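Long-range contacts in cyclin-dependent kinase inhibitor 3 (Homo sapiens, PDB 1FPZ), which removes phosphate from phosphotyrosine and phosphoserine or phosphothreonine residues of proteins, including the activating phosphothreonine of the cell-cycle kinase CDK2: residues C46-C51 with H139-L144; D74-C79 with H104-A109. The protein carries 1 engineered substitution. All blocks are in the same frame, centred on the assembly; numbering follows the deposited sequence.

Interaction 1 (C46-C51 with H139-L144); sequences CALPGC and HSYGGL. Engineered in segment 139-144: S140 (natural residue Cys). With SO4 (sulfate ion), chain G.
L48 carries CG anti to the backbone N (chi1 -175°), which puts its CD1 beside the H139 ring, 3.3 Å from CE1. H139 itself has chi1 opened to 90°, and its imidazole lies against the 46-51 loop. P49 approaches it from the opposite direction and sets CD over one ring face, a CH-pi contact 3.5 Å from the H139 ring centroid. C46 SG packs on H139 CB at 3.4 Å, where the two residues form a parallel beta bridge. ND1 of H139 is turned to the carbonyl of S140, on a lone pair of that oxygen but somewhat tilted from the ring plane; the 2.5 Å between H139 ND1 and S140 O is so short that its exact value is doubtful. H139-L144 supplies most of the phosphate-binding P-loop of the protein-tyrosine phosphatases, the HCX5R signature that ends at R146; S140 is an engineered replacement of the predicted nucleophilic cysteine. Across the segments, L48 N donates to Y141 O (2.7 Å, 160° at the hydrogen), rising above the carbonyl plane. The Y141 ring is met at its edge, with C51 SG in plane and 3.7 Å from CE2, while Y87 stacks on that ring. An alanine in place of H139 would probably leave P49 CD and L48 CD1 without the ring they pack on and open a gap there. Beyond these residues a sulfate, probably from the crystallisation liquor, receives a weak 3.4 Å bond at O3 from G142 N and a hydrogen bond from R146.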
loop_
_atom_site.group_PDB
_atom_site.type_symbol
_atom_site.label_atom_id
_atom_site.label_comp_id
_atom_site.label_asym_id
_atom_site.label_seq_id
_atom_site.Cartn_x
_atom_site.Cartn_y
_atom_site.Cartn_z
ATOM N N CYS A 46 -3.558 -5.440 -0.074
ATOM C CA CYS A 46 -4.505 -6.213 0.727
ATOM C C CYS A 46 -5.144 -5.403 1.841
ATOM O O CYS A 46 -4.853 -4.223 2.017
ATOM C CB CYS A 46 -3.812 -7.429 1.343
ATOM S SG CYS A 46 -2.656 -7.046 2.691
ATOM N N ALA A 47 -6.039 -6.056 2.575
ATOM C CA ALA A 47 -6.719 -5.453 3.717
ATOM C C ALA A 47 -5.908 -5.775 4.972
ATOM O O ALA A 47 -4.942 -6.544 4.925
ATOM C CB ALA A 47 -8.115 -6.023 3.854
ATOM N N LEU A 48 -6.318 -5.213 6.102
ATOM C CA LEU A 48 -5.606 -5.420 7.356
ATOM C C LEU A 48 -5.485 -6.863 7.818
ATOM O O LEU A 48 -6.468 -7.531 8.136
ATOM C CB LEU A 48 -6.251 -4.572 8.452
ATOM C CG LEU A 48 -5.568 -4.576 9.822
ATOM C CD1 LEU A 48 -4.064 -4.380 9.690
ATOM C CD2 LEU A 48 -6.183 -3.479 10.671
ATOM N N PRO A 49 -4.259 -7.370 7.869
ATOM C CA PRO A 49 -4.036 -8.749 8.305
ATOM C C PRO A 49 -4.354 -8.882 9.804
ATOM O O PRO A 49 -4.055 -7.978 10.599
ATOM C CB PRO A 49 -2.555 -8.970 8.020
ATOM C CG PRO A 49 -2.191 -7.854 7.047
ATOM C CD PRO A 49 -2.999 -6.703 7.524
ATOM N N GLY A 50 -4.948 -10.006 10.191
ATOM C CA GLY A 50 -5.282 -10.220 11.590
ATOM C C GLY A 50 -6.322 -9.277 12.180
ATOM O O GLY A 50 -6.540 -9.278 13.394
ATOM N N CYS A 51 -6.974 -8.481 11.336
ATOM C CA CYS A 51 -7.982 -7.542 11.815
ATOM C C CYS A 51 -9.117 -8.255 12.536
ATOM O O CYS A 51 -9.549 -9.343 12.139
ATOM C CB CYS A 51 -8.544 -6.731 10.654
ATOM S SG CYS A 51 -9.688 -5.458 11.151
ATOM N N HIS A 139 -0.518 -2.498 2.499
ATOM C CA HIS A 139 -1.883 -2.564 2.975
ATOM C C HIS A 139 -2.275 -1.419 3.882
ATOM O O HIS A 139 -1.452 -0.804 4.550
ATOM C CB HIS A 139 -2.124 -3.878 3.719
ATOM C CG HIS A 139 -1.842 -3.811 5.194
ATOM N ND1 HIS A 139 -2.521 -2.963 6.045
ATOM C CD2 HIS A 139 -0.995 -4.523 5.972
ATOM C CE1 HIS A 139 -2.109 -3.159 7.284
ATOM N NE2 HIS A 139 -1.180 -4.101 7.267
ATOM N N SER A 140 -3.569 -1.172 3.898
ATOM C CA SER A 140 -4.205 -0.155 4.705
ATOM C C SER A 140 -5.172 -0.916 5.619
ATOM O O SER A 140 -4.833 -1.954 6.179
ATOM C CB SER A 140 -5.000 0.764 3.799
ATOM O OG SER A 140 -4.324 1.972 3.615
ATOM N N TYR A 141 -6.379 -0.388 5.748
ATOM C CA TYR A 141 -7.404 -1.044 6.543
ATOM C C TYR A 141 -8.140 -1.997 5.593
ATOM O O TYR A 141 -8.177 -3.208 5.819
ATOM C CB TYR A 141 -8.369 0.001 7.120
ATOM C CG TYR A 141 -9.519 -0.630 7.875
ATOM C CD1 TYR A 141 -10.783 -0.039 7.877
ATOM C CD2 TYR A 141 -9.359 -1.865 8.518
ATOM C CE1 TYR A 141 -11.872 -0.668 8.490
ATOM C CE2 TYR A 141 -10.437 -2.503 9.137
ATOM C CZ TYR A 141 -11.691 -1.901 9.113
ATOM O OH TYR A 141 -12.763 -2.562 9.666
ATOM N N GLY A 142 -8.691 -1.439 4.519
ATOM C CA GLY A 142 -9.397 -2.252 3.545
ATOM C C GLY A 142 -8.716 -2.345 2.187
ATOM O O GLY A 142 -9.329 -2.777 1.209
ATOM N N GLY A 143 -7.451 -1.946 2.123
ATOM C CA GLY A 143 -6.720 -1.991 0.858
ATOM C C GLY A 143 -7.507 -1.356 -0.279
ATOM O O GLY A 143 -7.615 -1.907 -1.388
ATOM N N LEU A 144 -8.032 -0.169 -0.017
ATOM C CA LEU A 144 -8.857 0.488 -1.001
ATOM C C LEU A 144 -8.911 1.976 -0.766
ATOM O O LEU A 144 -9.804 2.460 -0.084
ATOM C CB LEU A 144 -10.257 -0.107 -0.902
ATOM C CG LEU A 144 -11.343 0.456 -1.798
ATOM C CD1 LEU A 144 -11.134 -0.065 -3.201
ATOM C CD2 LEU A 144 -12.706 0.032 -1.271
HETATM S S SO4 G . -8.385 3.037 2.864
HETATM O O1 SO4 G . -7.688 4.066 3.615
HETATM O O2 SO4 G . -9.602 3.667 2.324
HETATM O O3 SO4 G . -8.662 1.877 3.750
HETATM O O4 SO4 G . -7.590 2.627 1.696
#

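Interaction 2 (D74-C79 with H104-A109); sequences DIFVFC and HHHPIA
H104 and F76 face each other on parallel neighbouring strands of the central sheet, 74-77 and the outermost strand 102-105, joined by a beta-alpha-beta crossover through helices 81-86 and 92-98. The backbone of H104 is gripped at both ends: its N donates to I75 O (2.9 Å), and its O accepts from V77 N (3.0 Å). Backbone hydrogen bonding continues past the bridged pairs, with H106 N given to V77 O at 2.9 Å and I108 N to F78 O at 3.1 Å. Both imidazole nitrogens of H104 are satisfied as well. NE2 points in its ring plane to the anti lone pair of D74 OD2 (2.9 Å, 163° at the hydrogen), and ND1 bonds E125, whose OE2 also takes H106 NE2; flanked by two carboxylates, the H104 ring is likely to be drawn toward the cationic form. D74 OD1, in turn, is salt-bridged to R134. F76 and H104 each place CG anti to the carbonyl carbon, and their rings form an offset stack with planes only 1° apart and centroids 3.9 Å apart; this fixes the tilt of the imidazole that the carboxylates grip at its rim. Farther along, the side chains of F78 and I108 run side by side, F78 CD2 meeting I108 CD1 at 3.7 Å. H105, with chi1 -179°, reaches along the strand beyond V77, and its NE2 donates to C79 O at 2.8 Å, the acceptor in the ring plane while P107 CD sits over one ring face.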
loop_
_atom_site.group_PDB
_atom_site.type_symbol
_atom_site.label_atom_id
_atom_site.label_comp_id
_atom_site.label_asym_id
_atom_site.label_seq_id
_atom_site.Cartn_x
_atom_site.Cartn_y
_atom_site.Cartn_z
ATOM N N ASP A 74 9.045 -7.591 2.171
ATOM C CA ASP A 74 8.837 -6.252 2.705
ATOM C C ASP A 74 7.353 -5.915 2.707
ATOM O O ASP A 74 6.679 -6.169 1.712
ATOM C CB ASP A 74 9.576 -5.235 1.841
ATOM C CG ASP A 74 11.079 -5.339 1.961
ATOM O OD1 ASP A 74 11.645 -6.392 1.592
ATOM O OD2 ASP A 74 11.700 -4.358 2.416
ATOM N N ILE A 75 6.846 -5.341 3.808
ATOM C CA ILE A 75 5.426 -4.939 3.927
ATOM C C ILE A 75 5.275 -3.449 4.294
ATOM O O ILE A 75 5.915 -2.998 5.228
ATOM C CB ILE A 75 4.689 -5.743 5.013
ATOM C CG1 ILE A 75 4.705 -7.226 4.669
ATOM C CG2 ILE A 75 3.233 -5.286 5.119
ATOM C CD1 ILE A 75 4.170 -8.066 5.766
ATOM N N PHE A 76 4.446 -2.695 3.564
ATOM C CA PHE A 76 4.228 -1.277 3.862
ATOM C C PHE A 76 2.850 -1.129 4.497
ATOM O O PHE A 76 1.844 -1.569 3.938
ATOM C CB PHE A 76 4.285 -0.396 2.604
ATOM C CG PHE A 76 5.665 -0.285 1.991
ATOM C CD1 PHE A 76 6.307 -1.403 1.452
ATOM C CD2 PHE A 76 6.305 0.945 1.938
ATOM C CE1 PHE A 76 7.576 -1.281 0.855
ATOM C CE2 PHE A 76 7.571 1.074 1.350
ATOM C CZ PHE A 76 8.199 -0.033 0.810
ATOM N N VAL A 77 2.817 -0.483 5.654
ATOM C CA VAL A 77 1.586 -0.309 6.405
ATOM C C VAL A 77 1.180 1.146 6.500
ATOM O O VAL A 77 1.962 1.969 6.988
ATOM C CB VAL A 77 1.751 -0.856 7.818
ATOM C CG1 VAL A 77 0.470 -0.627 8.630
ATOM C CG2 VAL A 77 2.108 -2.335 7.751
ATOM N N PHE A 78 -0.028 1.475 6.039
ATOM C CA PHE A 78 -0.472 2.856 6.108
ATOM C C PHE A 78 -1.536 3.085 7.172
ATOM O O PHE A 78 -2.112 4.155 7.221
ATOM C CB PHE A 78 -0.970 3.364 4.750
ATOM C CG PHE A 78 -0.033 3.071 3.607
ATOM C CD1 PHE A 78 -0.326 2.043 2.697
ATOM C CD2 PHE A 78 1.088 3.847 3.388
ATOM C CE1 PHE A 78 0.480 1.799 1.575
ATOM C CE2 PHE A 78 1.908 3.615 2.264
ATOM C CZ PHE A 78 1.589 2.583 1.359
ATOM N N CYS A 79 -1.768 2.092 8.035
ATOM C CA CYS A 79 -2.744 2.206 9.122
ATOM C C CYS A 79 -2.124 2.963 10.281
ATOM O O CYS A 79 -0.956 2.748 10.587
ATOM C CB CYS A 79 -3.146 0.827 9.619
ATOM S SG CYS A 79 -4.393 0.015 8.600
ATOM N N HIS A 104 7.705 -1.378 6.848
ATOM C CA HIS A 104 7.740 0.052 6.495
ATOM C C HIS A 104 6.448 0.728 6.963
ATOM O O HIS A 104 5.445 0.796 6.225
ATOM C CB HIS A 104 7.828 0.185 4.975
ATOM C CG HIS A 104 8.950 -0.615 4.357
ATOM N ND1 HIS A 104 10.116 -0.037 3.901
ATOM C CD2 HIS A 104 9.045 -1.933 4.058
ATOM C CE1 HIS A 104 10.873 -0.956 3.331
ATOM N NE2 HIS A 104 10.244 -2.118 3.412
ATOM N N HIS A 105 6.437 1.240 8.184
ATOM C CA HIS A 105 5.216 1.874 8.659
ATOM C C HIS A 105 5.170 3.374 8.330
ATOM O O HIS A 105 5.975 4.149 8.836
ATOM C CB HIS A 105 5.084 1.685 10.164
ATOM C CG HIS A 105 3.836 2.287 10.737
ATOM N ND1 HIS A 105 3.832 3.033 11.899
ATOM C CD2 HIS A 105 2.551 2.246 10.311
ATOM C CE1 HIS A 105 2.598 3.425 12.160
ATOM N NE2 HIS A 105 1.803 2.961 11.214
ATOM N N HIS A 106 4.222 3.774 7.482
ATOM C CA HIS A 106 4.064 5.163 7.087
ATOM C C HIS A 106 2.600 5.545 7.239
ATOM O O HIS A 106 1.844 5.617 6.245
ATOM C CB HIS A 106 4.453 5.364 5.632
ATOM C CG HIS A 106 5.850 4.959 5.319
ATOM N ND1 HIS A 106 6.881 5.864 5.223
ATOM C CD2 HIS A 106 6.386 3.748 5.062
ATOM C CE1 HIS A 106 7.994 5.228 4.911
ATOM N NE2 HIS A 106 7.721 3.942 4.803
ATOM N N PRO A 107 2.176 5.809 8.477
ATOM C CA PRO A 107 0.780 6.184 8.740
ATOM C C PRO A 107 0.184 7.315 7.884
ATOM O O PRO A 107 0.777 8.370 7.729
ATOM C CB PRO A 107 0.778 6.508 10.244
ATOM C CG PRO A 107 2.215 6.828 10.558
ATOM C CD PRO A 107 2.989 5.844 9.706
ATOM N N ILE A 108 -0.979 7.059 7.288
ATOM C CA ILE A 108 -1.678 8.066 6.501
ATOM C C ILE A 108 -3.100 8.063 7.047
ATOM O O ILE A 108 -3.687 7.011 7.332
ATOM C CB ILE A 108 -1.695 7.747 4.998
ATOM C CG1 ILE A 108 -0.273 7.541 4.481
ATOM C CG2 ILE A 108 -2.288 8.915 4.234
ATOM C CD1 ILE A 108 -0.204 7.252 2.982
ATOM N N ALA A 109 -3.627 9.256 7.254
ATOM C CA ALA A 109 -4.959 9.423 7.800
ATOM C C ALA A 109 -6.039 8.705 6.992
ATOM O O ALA A 109 -6.115 8.869 5.783
ATOM C CB ALA A 109 -5.264 10.898 7.881
#

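In the fold
Strand 136-139, which leads into the P-loop, is what joins the two contacts, whose centres lie 11 Å apart. It runs between the strands 42-46 and 74-77, and H139 belongs to both borders: beyond its bridge to C46, its N lies 2.9 Å from F76 O and its O 3.1 Å from F78 N, probable hydrogen bonds. Both segments of interaction 2 fall between the two segments of interaction 1 in sequence. At the active site, C79 SG packs 3.2 Å from S140 O, and the F78 side chain is about 4 Å from that of S140. R146, which binds the sulfate, also donates to I108 O, tying the 104-109 segment to the sulfate site, the probable phosphate pocket.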